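Local structure of 3-hydroxyisobutyryl-CoA hydrolase (Mycobacterium thermoresistibile, 4HDT) at residues T23-K28 / T60-R65. The protein probably hydrolyses 3-hydroxyisobutyryl-CoA to 3-hydroxyisobutyrate and free CoA, and binds zinc ions. Numbering follows the deposited sequence.
With ZN (zinc ion), chain C.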
loop_
_atom_site.group_PDB
_atom_site.type_symbol
_atom_site.label_atom_id
_atom_site.label_comp_id
_atom_site.label_asym_id
_atom_site.label_seq_id
_atom_site.Cartn_x
_atom_site.Cartn_y
_atom_site.Cartn_z
ATOM N N THR A 23 1.232 10.093 15.223
ATOM C CA THR A 23 -0.180 10.143 14.875
ATOM C C THR A 23 -0.343 11.000 13.620
ATOM O O THR A 23 -0.126 12.205 13.620
ATOM C CB THR A 23 -1.041 10.672 16.040
ATOM O OG1 THR A 23 -0.741 9.943 17.211
ATOM C CG2 THR A 23 -2.565 10.612 15.725
ATOM N N LEU A 24 -0.729 10.353 12.526
ATOM C CA LEU A 24 -0.972 11.067 11.284
ATOM C C LEU A 24 -2.163 12.011 11.526
ATOM O O LEU A 24 -3.124 11.601 12.167
ATOM C CB LEU A 24 -1.354 10.094 10.184
ATOM C CG LEU A 24 -0.305 9.037 9.908
ATOM C CD1 LEU A 24 -0.787 8.185 8.780
ATOM C CD2 LEU A 24 1.051 9.655 9.577
ATOM N N ASN A 25 -2.067 13.267 11.085
ATOM C CA ASN A 25 -3.027 14.284 11.569
ATOM C C ASN A 25 -3.456 15.246 10.470
ATOM O O ASN A 25 -3.305 16.463 10.598
ATOM C CB ASN A 25 -2.440 15.033 12.778
ATOM C CG ASN A 25 -3.428 15.975 13.427
ATOM O OD1 ASN A 25 -4.635 15.663 13.544
ATOM N ND2 ASN A 25 -2.954 17.156 13.803
ATOM N N ARG A 26 -4.058 14.700 9.429
ATOM C CA ARG A 26 -4.827 15.479 8.462
ATOM C C ARG A 26 -6.197 14.798 8.323
ATOM O O ARG A 26 -6.541 14.256 7.274
ATOM C CB ARG A 26 -4.103 15.555 7.130
ATOM C CG ARG A 26 -2.662 16.053 7.257
ATOM C CD ARG A 26 -2.129 16.721 6.005
ATOM N NE ARG A 26 -2.419 15.995 4.805
ATOM C CZ ARG A 26 -2.569 16.521 3.595
ATOM N NH1 ARG A 26 -2.825 15.702 2.580
ATOM N NH2 ARG A 26 -2.391 17.825 3.377
ATOM N N PRO A 27 -6.975 14.797 9.407
ATOM C CA PRO A 27 -8.189 13.949 9.340
ATOM C C PRO A 27 -9.233 14.351 8.280
ATOM O O PRO A 27 -9.962 13.480 7.798
ATOM C CB PRO A 27 -8.759 14.044 10.748
ATOM C CG PRO A 27 -8.177 15.271 11.332
ATOM C CD PRO A 27 -6.779 15.360 10.744
ATOM N N LYS A 28 -9.296 15.640 7.924
ATOM C CA LYS A 28 -10.230 16.052 6.879
ATOM C C LYS A 28 -9.860 15.431 5.508
ATOM O O LYS A 28 -10.759 15.268 4.668
ATOM C CB LYS A 28 -10.344 17.569 6.805
ATOM C CG LYS A 28 -10.999 18.155 8.042
ATOM C CD LYS A 28 -10.974 19.673 8.083
ATOM C CE LYS A 28 -11.550 20.169 9.397
ATOM N NZ LYS A 28 -11.833 21.632 9.353
ATOM N N THR A 60 -0.599 5.628 14.585
ATOM C CA THR A 60 -2.055 5.716 14.475
ATOM C C THR A 60 -2.417 6.929 13.600
ATOM O O THR A 60 -1.559 7.693 13.193
ATOM C CB THR A 60 -2.762 5.868 15.836
ATOM O OG1 THR A 60 -2.431 7.135 16.429
ATOM C CG2 THR A 60 -2.393 4.834 16.780
ATOM N N GLY A 61 -3.687 7.045 13.267
ATOM C CA GLY A 61 -4.232 8.198 12.538
ATOM C C GLY A 61 -5.328 8.906 13.301
ATOM O O GLY A 61 -6.098 8.281 14.045
ATOM N N ALA A 62 -5.412 10.233 13.130
ATOM C CA ALA A 62 -6.407 11.006 13.838
ATOM C C ALA A 62 -7.765 10.759 13.191
ATOM O O ALA A 62 -7.831 10.341 12.050
ATOM C CB ALA A 62 -6.049 12.464 13.785
ATOM N N GLY A 63 -8.828 11.056 13.936
ATOM C CA GLY A 63 -10.181 10.889 13.423
ATOM C C GLY A 63 -10.652 9.444 13.527
ATOM O O GLY A 63 -10.133 8.631 14.303
ATOM N N GLU A 64 -11.685 9.152 12.757
ATOM C CA GLU A 64 -12.468 7.946 12.938
ATOM C C GLU A 64 -12.552 7.103 11.674
ATOM O O GLU A 64 -12.995 5.988 11.754
ATOM C CB GLU A 64 -13.895 8.356 13.344
ATOM C CG GLU A 64 -14.012 8.919 14.748
ATOM C CD GLU A 64 -13.789 7.892 15.814
ATOM O OE1 GLU A 64 -13.959 6.689 15.475
ATOM O OE2 GLU A 64 -13.389 8.247 16.942
ATOM N N ARG A 65 -12.192 7.647 10.507
ATOM C CA ARG A 65 -12.477 6.994 9.217
ATOM C C ARG A 65 -11.353 6.121 8.679
ATOM O O ARG A 65 -11.583 5.324 7.784
ATOM C CB ARG A 65 -12.822 8.047 8.164
ATOM C CG ARG A 65 -14.072 8.863 8.502
ATOM C CD ARG A 65 -14.293 10.017 7.531
ATOM N NE ARG A 65 -14.695 9.532 6.214
ATOM C CZ ARG A 65 -14.599 10.213 5.076
ATOM N NH1 ARG A 65 -14.071 11.443 5.057
ATOM N NH2 ARG A 65 -15.036 9.644 3.948
HETATM ZN ZN ZN C . -13.728 5.200 16.664
HETATM O O HOH W 1 0.198 6.970 17.817
HETATM O O HOH W 2 -13.265 13.301 6.978
HETATM O O HOH W 3 -11.952 5.378 17.634
#
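T23 lies beside T60 on one face of the sheet, where the two side chains cross obliquely. From T23 CB, 3.8 Å from T60 OG1, the chain forks. The hydroxyl branch ends with OG1 3.4 Å from T60 OG1, and one water bonds to both oxygens. The methyl branch, CG2, lies anti to the backbone N because chi1 of -51° sets OG1 beside that N; it leans toward strand 56-61, against T60 OG1 and 3.9 Å from A62 N. Beneath these side chains the main chains pair in parallel: L24 N donates to T60 O (2.9 Å), and A62 N returns a bond to L24 O (2.8 Å). These are the closing rungs between strands 19-24 and 56-61, the neighbouring parallel strands of a beta-alpha-beta unit of the crotonase-like fold, joined through helix 35-49. L24 projects from the other face of the sheet, its side chain packing on M37 and M41 of that helix. Past the last rung, the methyl of A62 comes within 3.5 Å of N25 OD1, whereas the amide nitrogen ND2 of N25 is bonded to the backbone O of E9. The same methyl meets the ring of P27 at CD (4.3 Å), so apolar contact carries on where the strands end. A62 O is bonded to N31 ND2. Farther along, in one of two conformers of R65, NH1 donates to a water that bonds only weakly to P27 O, a doubtful bridge, while E64 turns away and binds zinc through OE1 at 1.9 Å, together with H192 and a water.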